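PDB 6KYY: pyridine nucleotide-disulphide oxidoreductase dimerisation region from Escherichia coli BL21, which is an FAD-containing flavoprotein of the pyridine nucleotide-disulfide oxidoreductase family, induced by hypochlorous acid and probably involved in resistance to reactive chlorine species. Local coordinates for residues B[28-34]-B[318-322]; B[197-201]-B[223-227]; B[374-380]-B[403-407]; B[382-387]-B[399-403]. All coordinates share one frame; numbering follows the deposited sequence.

How the contacts relate
From the N terminus, the chain leaves helix 20-31 through residues 28-34 and meets the end of helix 307-321 at 318-322, so contact 1 closes the longest loop. Within that loop, contact 2 joins the loop after strand 190-194 to the end of strand 221-224, at an edge of the parallel sheet; its centre lies about 47 Å from that of contact 1, on the opposite side of the chain's centre. Contacts 3 and 4 follow in the dimerisation domain. Contact 4 pairs the hairpin strands; around it, contact 3 joins the end of helix 373-377 to the turn before helix 406-418. They share Cys403 and touch, with centres about 11 Å apart.

Contact 1 (B[28-34]-B[318-322]); sequences TLAKAGW and RDELL
Leu322 is the principal bump of this contact, and the hollow that takes it is lined by Thr28, Leu29, Ala32 and Trp34. Its CD1 branch reaches Thr28 CG2 at 4.1 Å and also meets Ala32 CB, while its CD2 branch turns to the other side and lies 4.2 Å from Leu29 CD2. With CG anti to the carbonyl carbon (chi1 -66°), the fork of Leu322 is carried in between these residues although its CB does not point straight at them.

Leu321 packs into the angle between Leu29 and the Trp34 ring. Its CB lies 3.9 Å from Trp34 CH2, at the far corner of the indole and oblique to the ring, and its CD1 meets Leu29 CD1 at 4.1 Å, the two side chains crossing at about a right angle. Leu29 is thus shared: its CD1 meets Leu321, and its CD2 sits over the centre of one face of the Trp34 ring. On the far flank, Thr28 CG2 touches Arg318 CG, whereas Thr28 OG1 is turned away to hydrogen-bond Thr24 O and Tyr314 OH.

The helix ends in a Schellman motif at Gly33, with Trp34 N bonded to Leu29 O, which is consistent with the indole folding back over Leu29. No hydrogen bond crosses the contact. Apolar packing therefore joins the ends of helices 20-31 and 307-321, the former following the glycine-rich FAD-binding loop of a Rossmann-type dinucleotide fold.

Contact 2 (B[197-201]-B[223-227]); sequences ASLFL and IILNA
Ile223, near the end of strand 221-224, meets Phe200 with both its branches. Its CD1 lies over one face of the ring in a CH-pi contact, 4.0 Å from the centroid and 13° off the normal, while Leu201 CG covers the opposite face. The CG2 branch of Ile223 reaches Phe200 CD1 at 3.7 Å. With CG anti to the backbone N (chi1 175°), the Phe200 ring is directed at Ile223.

Ile224 turns from the contact toward strand 190-194. Leu225 comes back to it: CB lies against Ala197 O, CG beside the Ser198 backbone, and CD1 reaches toward Phe200, 4.2 Å from its N. At Asn226 the chain takes up positive phi, and its backbone N-H gives the one hydrogen bond across the segments, to Ala197 O (N to O 3.1 Å). The N-H points almost straight at the oxygen, 176°, but arrives from above the carbonyl plane. Asn226 OD1 lies beside Ser198 CB without a hydrogen bond across the contact. Ala227 then bonds through its backbone to Glu195.

Outside the pair, Arg206 holds Phe200 O. Between the two segments themselves, apolar contact and a single main-chain bond imply a junction that probably depends little on charge or polar side chains.

Contact 3 (B[374-380]-B[403-407]); sequences RARVMND and CVDSH
The backbones come nearest at Ala375 and Val404, whose CA atoms are 6.8 Å apart, where the end of helix 373-377 faces a type II beta turn from Cys403 to Ser406. The helix closes with a Schellman motif: Asn379 has positive phi, Asp380 N bonds to Ala375 O and Asn379 N to Arg376 O. This reversal brings Asp380 round to the same partner as Met378.

That partner is Val404, whose two methyls divide the work. CG2 takes the methionine, with Met378 CE 3.7 Å away and the two side chains sliding past each other in opposite directions; Ala375 CB adds a looser touch to the same methyl. CG1 meets Asp380, lying 3.6 Å from OD1 and against CB, while Asp380 OD2 forms a salt bridge with Arg382.

The turn leads from strand 396-402 into helix 406-418 of the dimerisation domain, so the contact packs the end of helix 373-377 against that turn, close to the subunit boundary. Here Val377 O accepts a hydrogen bond from Arg77 and His407 O one from Thr432, both of the second subunit. The Arg374 side chain lies about 7 Å from that of His433, probably the active-site proton acceptor.

OD2 of Asp405, the N-cap residue, lies 3.7 Å from Met378 CE, the two side chains crossing at about a right angle. Met378 bends at chi3 (-93°), and its SD sits over one face of the Arg374 guanidinium, toward the rim. Arg374 NH2 and Asp405 OD2 are 4.5 Å apart, too far for a salt bridge.

Contact 4 (B[382-387]-B[399-403]); sequences RGVLKA and ASLLC
Leu385 and Leu401 lie on one face of the two-stranded ribbon with Ala387 and Ala399, while Val384, Leu402, Lys386 and Ser400 occupy the other; the facing edges are joined by backbone hydrogen bonds. The strands run antiparallel, their directions 171° apart. Val384 and Leu402 form one hydrogen-bonded pair, with Val384 N 2.9 Å from Leu402 O, and Lys386 and Ser400 form the next, each pair bonded in both directions. Leu385 with Leu401 and Ala387 with Ala399 are the non-hydrogen-bonded pairs between and beyond them. At the open end Gly383 CA makes a CA-H...O contact with Leu402 O, 3.1 Å away.

On the face of Leu385 and Leu401, Leu385 CD2 does most of the touching. It meets Leu401 CD2 at 3.8 Å and, turned toward the strand end, Cys403 SG at 3.5 Å. The CB methyls of Ala387 and Ala399 sit side by side at 4.1 Å. On the other face Lys386 lays its CG against Ser400 CB; CG stands between the backbone N and the carbonyl carbon (chi1 70°), and the chain then leads away to put NZ in salt bridges with Glu352 and Asp207.

Both strands are interior to the five-stranded antiparallel sheet of the dimerisation domain: 384-390 bonds onward to 362-368, and 396-402 to 345-349. Helix 406-418 covers Ala399, Leu401 and Cys403, whereas helix 206-218 packs on Val384, Ser400 and Leu402, placing this hairpin between a helix of its own domain and one of the preceding nucleotide-binding region.

Contact 1 (B[28-34]-B[318-322])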
loop_
_atom_site.group_PDB
_atom_site.type_symbol
_atom_site.label_atom_id
_atom_site.label_comp_id
_atom_site.label_asym_id
_atom_site.label_seq_id
_atom_site.Cartn_x
_atom_site.Cartn_y
_atom_site.Cartn_z
ATOM N N THR B 28 15.521 12.689 -21.029
ATOM C CA THR B 28 16.683 11.812 -21.103
ATOM C C THR B 28 17.558 12.114 -22.314
ATOM O O THR B 28 18.777 11.929 -22.251
ATOM C CB THR B 28 16.242 10.348 -21.132
ATOM O OG1 THR B 28 15.082 10.180 -20.307
ATOM C CG2 THR B 28 17.357 9.449 -20.617
ATOM N N LEU B 29 16.964 12.577 -23.417
ATOM C CA LEU B 29 17.760 12.903 -24.596
ATOM C C LEU B 29 18.389 14.286 -24.481
ATOM O O LEU B 29 19.522 14.493 -24.928
ATOM C CB LEU B 29 16.902 12.806 -25.858
ATOM C CG LEU B 29 16.338 11.420 -26.183
ATOM C CD1 LEU B 29 15.693 11.408 -27.560
ATOM C CD2 LEU B 29 17.419 10.352 -26.083
ATOM N N ALA B 30 17.672 15.244 -23.888
ATOM C CA ALA B 30 18.260 16.559 -23.647
ATOM C C ALA B 30 19.424 16.465 -22.671
ATOM O O ALA B 30 20.416 17.193 -22.800
ATOM C CB ALA B 30 17.201 17.522 -23.118
ATOM N N LYS B 31 19.316 15.577 -21.683
ATOM C CA LYS B 31 20.401 15.353 -20.739
ATOM C C LYS B 31 21.591 14.658 -21.392
ATOM O O LYS B 31 22.721 14.813 -20.919
ATOM C CB LYS B 31 19.872 14.541 -19.552
ATOM C CG LYS B 31 20.908 14.081 -18.546
ATOM C CD LYS B 31 20.580 12.681 -18.057
ATOM C CE LYS B 31 21.491 12.256 -16.922
ATOM N NZ LYS B 31 20.775 11.387 -15.946
ATOM N N ALA B 32 21.364 13.916 -22.474
ATOM C CA ALA B 32 22.434 13.258 -23.210
ATOM C C ALA B 32 23.034 14.135 -24.301
ATOM O O ALA B 32 23.909 13.669 -25.038
ATOM C CB ALA B 32 21.926 11.950 -23.825
ATOM N N GLY B 33 22.586 15.386 -24.426
ATOM C CA GLY B 33 23.133 16.320 -25.387
ATOM C C GLY B 33 22.282 16.554 -26.617
ATOM O O GLY B 33 22.586 17.468 -27.392
ATOM N N TRP B 34 21.226 15.768 -26.814
ATOM C CA TRP B 34 20.412 15.881 -28.016
ATOM C C TRP B 34 19.598 17.171 -28.009
ATOM O O TRP B 34 19.149 17.645 -26.963
ATOM C CB TRP B 34 19.463 14.688 -28.139
ATOM C CG TRP B 34 20.127 13.355 -28.342
ATOM C CD1 TRP B 34 21.316 12.937 -27.817
ATOM C CD2 TRP B 34 19.624 12.259 -29.117
ATOM N NE1 TRP B 34 21.587 11.653 -28.224
ATOM C CE2 TRP B 34 20.563 11.214 -29.022
ATOM C CE3 TRP B 34 18.472 12.064 -29.884
ATOM C CZ2 TRP B 34 20.387 9.990 -29.667
ATOM C CZ3 TRP B 34 18.298 10.849 -30.523
ATOM C CH2 TRP B 34 19.251 9.827 -30.410
ATOM N N ARG B 318 14.699 4.112 -25.134
ATOM C CA ARG B 318 15.915 4.607 -24.497
ATOM C C ARG B 318 17.027 3.570 -24.554
ATOM O O ARG B 318 18.209 3.930 -24.594
ATOM C CB ARG B 318 15.636 5.008 -23.048
ATOM C CG ARG B 318 16.767 5.778 -22.383
ATOM C CD ARG B 318 17.519 4.910 -21.383
ATOM N NE ARG B 318 18.851 5.435 -21.086
ATOM C CZ ARG B 318 19.971 4.726 -21.179
ATOM N NH1 ARG B 318 21.139 5.284 -20.889
ATOM N NH2 ARG B 318 19.926 3.457 -21.563
ATOM N N ASP B 319 16.669 2.284 -24.566
ATOM C CA ASP B 319 17.666 1.230 -24.689
ATOM C C ASP B 319 18.217 1.117 -26.103
ATOM O O ASP B 319 19.270 0.502 -26.297
ATOM C CB ASP B 319 17.069 -0.108 -24.255
ATOM C CG ASP B 319 18.127 -1.108 -23.833
ATOM O OD1 ASP B 319 19.213 -0.678 -23.393
ATOM O OD2 ASP B 319 17.870 -2.325 -23.940
ATOM N N GLU B 320 17.535 1.688 -27.095
ATOM C CA GLU B 320 18.031 1.650 -28.463
ATOM C C GLU B 320 18.860 2.880 -28.812
ATOM O O GLU B 320 19.898 2.760 -29.471
ATOM C CB GLU B 320 16.866 1.517 -29.448
ATOM C CG GLU B 320 17.304 1.393 -30.898
ATOM C CD GLU B 320 16.188 0.933 -31.812
ATOM O OE1 GLU B 320 16.146 -0.271 -32.141
ATOM O OE2 GLU B 320 15.357 1.777 -32.205
ATOM N N LEU B 321 18.425 4.063 -28.375
ATOM C CA LEU B 321 19.120 5.292 -28.737
ATOM C C LEU B 321 20.357 5.538 -27.882
ATOM O O LEU B 321 21.315 6.158 -28.356
ATOM C CB LEU B 321 18.172 6.487 -28.620
ATOM C CG LEU B 321 16.808 6.365 -29.298
ATOM C CD1 LEU B 321 15.977 7.612 -29.039
ATOM C CD2 LEU B 321 16.969 6.122 -30.789
ATOM N N LEU B 322 20.363 5.070 -26.635
ATOM C CA LEU B 322 21.431 5.399 -25.701
ATOM C C LEU B 322 22.284 4.196 -25.310
ATOM O O LEU B 322 23.108 4.307 -24.395
ATOM C CB LEU B 322 20.845 6.073 -24.458
ATOM C CG LEU B 322 20.220 7.446 -24.730
ATOM C CD1 LEU B 322 20.014 8.230 -23.443
ATOM C CD2 LEU B 322 21.067 8.246 -25.713
#

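Contact 2 (B[197-201]-B[223-227])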
loop_
_atom_site.group_PDB
_atom_site.type_symbol
_atom_site.label_atom_id
_atom_site.label_comp_id
_atom_site.label_asym_id
_atom_site.label_seq_id
_atom_site.Cartn_x
_atom_site.Cartn_y
_atom_site.Cartn_z
ATOM N N ALA B 197 -22.919 -5.841 -22.896
ATOM C CA ALA B 197 -22.712 -7.274 -22.751
ATOM C C ALA B 197 -23.703 -7.862 -21.746
ATOM O O ALA B 197 -24.387 -7.148 -21.006
ATOM C CB ALA B 197 -21.277 -7.568 -22.314
ATOM N N SER B 198 -23.774 -9.191 -21.728
ATOM C CA SER B 198 -24.684 -9.907 -20.843
ATOM C C SER B 198 -24.044 -10.308 -19.521
ATOM O O SER B 198 -24.711 -10.939 -18.693
ATOM C CB SER B 198 -25.230 -11.156 -21.546
ATOM O OG SER B 198 -24.261 -11.723 -22.409
ATOM N N LEU B 199 -22.778 -9.962 -19.300
ATOM C CA LEU B 199 -22.081 -10.296 -18.066
ATOM C C LEU B 199 -21.333 -9.072 -17.563
ATOM O O LEU B 199 -20.664 -8.385 -18.342
ATOM C CB LEU B 199 -21.115 -11.467 -18.273
ATOM C CG LEU B 199 -21.689 -12.864 -18.018
ATOM C CD1 LEU B 199 -20.584 -13.848 -17.670
ATOM C CD2 LEU B 199 -22.744 -12.830 -16.920
ATOM N N PHE B 200 -21.451 -8.805 -16.265
ATOM C CA PHE B 200 -20.789 -7.665 -15.645
ATOM C C PHE B 200 -19.306 -7.974 -15.470
ATOM O O PHE B 200 -18.946 -8.944 -14.795
ATOM C CB PHE B 200 -21.447 -7.344 -14.305
ATOM C CG PHE B 200 -20.758 -6.260 -13.531
ATOM C CD1 PHE B 200 -20.595 -4.997 -14.074
ATOM C CD2 PHE B 200 -20.280 -6.502 -12.254
ATOM C CE1 PHE B 200 -19.964 -3.997 -13.360
ATOM C CE2 PHE B 200 -19.648 -5.506 -11.535
ATOM C CZ PHE B 200 -19.489 -4.252 -12.088
ATOM N N LEU B 201 -18.449 -7.145 -16.080
ATOM C CA LEU B 201 -17.003 -7.341 -16.112
ATOM C C LEU B 201 -16.681 -8.721 -16.675
ATOM O O LEU B 201 -16.241 -9.608 -15.931
ATOM C CB LEU B 201 -16.396 -7.168 -14.717
ATOM C CG LEU B 201 -16.420 -5.756 -14.125
ATOM C CD1 LEU B 201 -16.005 -5.777 -12.662
ATOM C CD2 LEU B 201 -15.526 -4.817 -14.921
ATOM N N ILE B 223 -26.860 -1.854 -11.699
ATOM C CA ILE B 223 -26.126 -2.470 -12.798
ATOM C C ILE B 223 -27.130 -3.162 -13.709
ATOM O O ILE B 223 -27.865 -4.056 -13.269
ATOM C CB ILE B 223 -25.067 -3.459 -12.288
ATOM C CG1 ILE B 223 -24.384 -2.909 -11.034
ATOM C CG2 ILE B 223 -24.045 -3.752 -13.376
ATOM C CD1 ILE B 223 -23.146 -3.672 -10.623
ATOM N N ILE B 224 -27.161 -2.752 -14.975
ATOM C CA ILE B 224 -28.087 -3.293 -15.963
ATOM C C ILE B 224 -27.287 -3.779 -17.163
ATOM O O ILE B 224 -26.473 -3.032 -17.718
ATOM C CB ILE B 224 -29.134 -2.251 -16.401
ATOM C CG1 ILE B 224 -29.938 -1.760 -15.195
ATOM C CG2 ILE B 224 -30.058 -2.834 -17.459
ATOM C CD1 ILE B 224 -30.801 -0.552 -15.488
ATOM N N LEU B 225 -27.521 -5.027 -17.562
ATOM C CA LEU B 225 -26.873 -5.623 -18.718
ATOM C C LEU B 225 -27.856 -5.683 -19.887
ATOM O O LEU B 225 -29.019 -5.284 -19.775
ATOM C CB LEU B 225 -26.338 -7.017 -18.375
ATOM C CG LEU B 225 -25.249 -7.146 -17.303
ATOM C CD1 LEU B 225 -24.293 -5.964 -17.337
ATOM C CD2 LEU B 225 -25.856 -7.313 -15.917
ATOM N N ASN B 226 -27.374 -6.192 -21.025
ATOM C CA ASN B 226 -28.187 -6.356 -22.234
ATOM C C ASN B 226 -28.807 -5.029 -22.670
ATOM O O ASN B 226 -30.003 -4.938 -22.955
ATOM C CB ASN B 226 -29.270 -7.420 -22.029
ATOM C CG ASN B 226 -28.722 -8.704 -21.446
ATOM O OD1 ASN B 226 -27.607 -9.110 -21.761
ATOM N ND2 ASN B 226 -29.506 -9.351 -20.590
ATOM N N ALA B 227 -27.976 -3.991 -22.727
ATOM C CA ALA B 227 -28.435 -2.627 -22.966
ATOM C C ALA B 227 -27.973 -2.161 -24.341
ATOM O O ALA B 227 -26.771 -1.983 -24.571
ATOM C CB ALA B 227 -27.927 -1.688 -21.874
#

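Contact 3 (B[374-380]-B[403-407])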
loop_
_atom_site.group_PDB
_atom_site.type_symbol
_atom_site.label_atom_id
_atom_site.label_comp_id
_atom_site.label_asym_id
_atom_site.label_seq_id
_atom_site.Cartn_x
_atom_site.Cartn_y
_atom_site.Cartn_z
ATOM N N ARG B 374 -6.052 -6.004 9.362
ATOM C CA ARG B 374 -5.737 -4.638 8.957
ATOM C C ARG B 374 -6.886 -4.000 8.185
ATOM O O ARG B 374 -7.064 -2.778 8.235
ATOM C CB ARG B 374 -4.454 -4.619 8.128
ATOM C CG ARG B 374 -4.057 -3.241 7.628
ATOM C CD ARG B 374 -3.275 -2.466 8.680
ATOM N NE ARG B 374 -3.518 -1.024 8.622
ATOM C CZ ARG B 374 -3.179 -0.240 7.603
ATOM N NH1 ARG B 374 -3.443 1.058 7.651
ATOM N NH2 ARG B 374 -2.575 -0.745 6.537
ATOM N N ALA B 375 -7.676 -4.805 7.469
ATOM C CA ALA B 375 -8.861 -4.270 6.810
ATOM C C ALA B 375 -9.884 -3.776 7.823
ATOM O O ALA B 375 -10.597 -2.802 7.558
ATOM C CB ALA B 375 -9.480 -5.325 5.898
ATOM N N ARG B 376 -9.974 -4.432 8.981
ATOM C CA ARG B 376 -10.821 -3.925 10.054
ATOM C C ARG B 376 -10.225 -2.678 10.691
ATOM O O ARG B 376 -10.966 -1.794 11.136
ATOM C CB ARG B 376 -11.039 -5.006 11.109
ATOM C CG ARG B 376 -12.485 -5.176 11.527
ATOM C CD ARG B 376 -12.696 -6.514 12.207
ATOM N NE ARG B 376 -13.043 -7.560 11.251
ATOM C CZ ARG B 376 -14.271 -7.770 10.788
ATOM N NH1 ARG B 376 -15.276 -7.008 11.196
ATOM N NH2 ARG B 376 -14.495 -8.748 9.921
ATOM N N VAL B 377 -8.894 -2.593 10.747
ATOM C CA VAL B 377 -8.226 -1.407 11.270
ATOM C C VAL B 377 -8.560 -0.173 10.439
ATOM O O VAL B 377 -8.521 0.951 10.953
ATOM C CB VAL B 377 -6.701 -1.668 11.335
ATOM C CG1 VAL B 377 -5.927 -0.401 11.661
ATOM C CG2 VAL B 377 -6.393 -2.749 12.362
ATOM N N MET B 378 -8.929 -0.355 9.172
ATOM C CA MET B 378 -9.213 0.753 8.270
ATOM C C MET B 378 -10.701 0.921 7.978
ATOM O O MET B 378 -11.061 1.713 7.101
ATOM C CB MET B 378 -8.439 0.573 6.963
ATOM C CG MET B 378 -6.939 0.451 7.157
ATOM S SD MET B 378 -6.008 0.858 5.671
ATOM C CE MET B 378 -5.839 -0.762 4.930
ATOM N N ASN B 379 -11.570 0.192 8.685
ATOM C CA ASN B 379 -13.025 0.300 8.523
ATOM C C ASN B 379 -13.462 0.024 7.083
ATOM O O ASN B 379 -14.259 0.765 6.506
ATOM C CB ASN B 379 -13.534 1.669 8.989
ATOM C CG ASN B 379 -15.037 1.686 9.226
ATOM O OD1 ASN B 379 -15.692 0.646 9.194
ATOM N ND2 ASN B 379 -15.586 2.871 9.467
ATOM N N ASP B 380 -12.935 -1.059 6.487
ATOM C CA ASP B 380 -13.359 -1.472 5.141
ATOM C C ASP B 380 -12.988 -2.949 4.970
ATOM O O ASP B 380 -12.001 -3.313 4.326
ATOM C CB ASP B 380 -12.747 -0.612 4.035
ATOM C CG ASP B 380 -13.555 -0.669 2.744
ATOM O OD1 ASP B 380 -13.300 0.133 1.817
ATOM O OD2 ASP B 380 -14.457 -1.525 2.662
ATOM N N CYS B 403 -9.243 -5.714 -2.328
ATOM C CA CYS B 403 -9.059 -5.284 -0.952
ATOM C C CYS B 403 -8.642 -3.822 -0.941
ATOM O O CYS B 403 -8.318 -3.236 -1.977
ATOM C CB CYS B 403 -8.008 -6.141 -0.247
ATOM S SG CYS B 403 -6.593 -6.505 -1.289
ATOM N N VAL B 404 -8.659 -3.233 0.253
ATOM C CA VAL B 404 -8.060 -1.920 0.434
ATOM C C VAL B 404 -6.553 -2.042 0.257
ATOM O O VAL B 404 -5.935 -3.026 0.687
ATOM C CB VAL B 404 -8.421 -1.345 1.813
ATOM C CG1 VAL B 404 -9.799 -0.702 1.772
ATOM C CG2 VAL B 404 -8.372 -2.436 2.870
ATOM N N ASP B 405 -5.956 -1.045 -0.401
ATOM C CA ASP B 405 -4.528 -1.040 -0.720
ATOM C C ASP B 405 -4.141 -2.213 -1.618
ATOM O O ASP B 405 -3.008 -2.699 -1.573
ATOM C CB ASP B 405 -3.668 -1.033 0.547
ATOM C CG ASP B 405 -3.479 0.358 1.111
ATOM O OD1 ASP B 405 -3.298 1.301 0.313
ATOM O OD2 ASP B 405 -3.516 0.511 2.351
ATOM N N SER B 406 -5.078 -2.674 -2.450
ATOM C CA SER B 406 -4.762 -3.745 -3.388
ATOM C C SER B 406 -3.744 -3.296 -4.430
ATOM O O SER B 406 -2.966 -4.115 -4.929
ATOM C CB SER B 406 -6.036 -4.231 -4.077
ATOM O OG SER B 406 -6.770 -3.143 -4.605
ATOM N N HIS B 407 -3.735 -2.004 -4.766
ATOM C CA HIS B 407 -2.852 -1.474 -5.797
ATOM C C HIS B 407 -1.379 -1.530 -5.416
ATOM O O HIS B 407 -0.526 -1.364 -6.294
ATOM C CB HIS B 407 -3.243 -0.030 -6.121
ATOM C CG HIS B 407 -3.297 0.863 -4.921
ATOM N ND1 HIS B 407 -4.230 0.706 -3.917
ATOM C CD2 HIS B 407 -2.533 1.922 -4.561
ATOM C CE1 HIS B 407 -4.037 1.628 -2.992
ATOM N NE2 HIS B 407 -3.016 2.379 -3.359
#

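Contact 4 (B[382-387]-B[399-403])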
loop_
_atom_site.group_PDB
_atom_site.type_symbol
_atom_site.label_atom_id
_atom_site.label_comp_id
_atom_site.label_asym_id
_atom_site.label_seq_id
_atom_site.Cartn_x
_atom_site.Cartn_y
_atom_site.Cartn_z
ATOM N N ARG B 382 -14.525 -5.098 3.215
ATOM C CA ARG B 382 -15.149 -5.606 2.003
ATOM C C ARG B 382 -14.098 -6.185 1.059
ATOM O O ARG B 382 -12.916 -5.838 1.114
ATOM C CB ARG B 382 -15.929 -4.501 1.289
ATOM C CG ARG B 382 -17.332 -4.281 1.814
ATOM C CD ARG B 382 -17.938 -3.032 1.204
ATOM N NE ARG B 382 -16.961 -1.952 1.105
ATOM C CZ ARG B 382 -17.266 -0.692 0.808
ATOM N NH1 ARG B 382 -18.527 -0.350 0.579
ATOM N NH2 ARG B 382 -16.311 0.224 0.737
ATOM N N GLY B 383 -14.547 -7.072 0.185
ATOM C CA GLY B 383 -13.697 -7.660 -0.827
ATOM C C GLY B 383 -13.326 -9.095 -0.499
ATOM O O GLY B 383 -13.865 -9.721 0.417
ATOM N N VAL B 384 -12.373 -9.612 -1.273
ATOM C CA VAL B 384 -11.947 -11.003 -1.153
ATOM C C VAL B 384 -10.565 -11.128 -1.777
ATOM O O VAL B 384 -10.168 -10.313 -2.613
ATOM C CB VAL B 384 -12.967 -11.958 -1.826
ATOM C CG1 VAL B 384 -12.862 -11.873 -3.342
ATOM C CG2 VAL B 384 -12.773 -13.390 -1.341
ATOM N N LEU B 385 -9.821 -12.145 -1.355
ATOM C CA LEU B 385 -8.542 -12.499 -1.952
ATOM C C LEU B 385 -8.642 -13.890 -2.556
ATOM O O LEU B 385 -9.266 -14.785 -1.977
ATOM C CB LEU B 385 -7.410 -12.469 -0.919
ATOM C CG LEU B 385 -7.167 -11.163 -0.165
ATOM C CD1 LEU B 385 -5.811 -11.201 0.521
ATOM C CD2 LEU B 385 -7.261 -9.979 -1.108
ATOM N N LYS B 386 -8.032 -14.069 -3.724
ATOM C CA LYS B 386 -7.966 -15.387 -4.336
ATOM C C LYS B 386 -6.792 -15.420 -5.299
ATOM O O LYS B 386 -6.506 -14.429 -5.977
ATOM C CB LYS B 386 -9.270 -15.744 -5.062
ATOM C CG LYS B 386 -9.517 -14.952 -6.330
ATOM C CD LYS B 386 -10.689 -15.500 -7.118
ATOM C CE LYS B 386 -10.362 -16.848 -7.727
ATOM N NZ LYS B 386 -11.505 -17.363 -8.529
ATOM N N ALA B 387 -6.106 -16.559 -5.337
ATOM C CA ALA B 387 -5.011 -16.780 -6.266
ATOM C C ALA B 387 -5.052 -18.228 -6.725
ATOM O O ALA B 387 -5.778 -19.059 -6.172
ATOM C CB ALA B 387 -3.656 -16.440 -5.640
ATOM N N ALA B 399 -3.676 -13.927 -9.651
ATOM C CA ALA B 399 -4.204 -13.483 -8.370
ATOM C C ALA B 399 -5.314 -12.470 -8.610
ATOM O O ALA B 399 -5.322 -11.768 -9.623
ATOM C CB ALA B 399 -3.111 -12.870 -7.487
ATOM N N SER B 400 -6.255 -12.409 -7.669
ATOM C CA SER B 400 -7.345 -11.435 -7.680
ATOM C C SER B 400 -7.387 -10.802 -6.291
ATOM O O SER B 400 -7.866 -11.418 -5.337
ATOM C CB SER B 400 -8.674 -12.093 -8.028
ATOM O OG SER B 400 -8.710 -12.478 -9.389
ATOM N N LEU B 401 -6.870 -9.586 -6.175
ATOM C CA LEU B 401 -6.764 -8.898 -4.893
ATOM C C LEU B 401 -7.811 -7.790 -4.858
ATOM O O LEU B 401 -7.583 -6.691 -5.370
ATOM C CB LEU B 401 -5.349 -8.363 -4.695
ATOM C CG LEU B 401 -4.274 -9.455 -4.697
ATOM C CD1 LEU B 401 -2.933 -8.908 -4.245
ATOM C CD2 LEU B 401 -4.691 -10.629 -3.823
ATOM N N LEU B 402 -8.966 -8.098 -4.274
ATOM C CA LEU B 402 -10.060 -7.146 -4.100
ATOM C C LEU B 402 -10.049 -6.724 -2.636
ATOM O O LEU B 402 -10.743 -7.299 -1.797
ATOM C CB LEU B 402 -11.387 -7.772 -4.505
ATOM C CG LEU B 402 -12.615 -6.864 -4.510
ATOM C CD1 LEU B 402 -12.341 -5.585 -5.280
ATOM C CD2 LEU B 402 -13.819 -7.592 -5.088
ATOM N N CYS B 403 -9.243 -5.714 -2.328
ATOM C CA CYS B 403 -9.059 -5.284 -0.952
ATOM C C CYS B 403 -8.642 -3.822 -0.941
ATOM O O CYS B 403 -8.318 -3.236 -1.977
ATOM C CB CYS B 403 -8.008 -6.141 -0.247
ATOM S SG CYS B 403 -6.593 -6.505 -1.289
#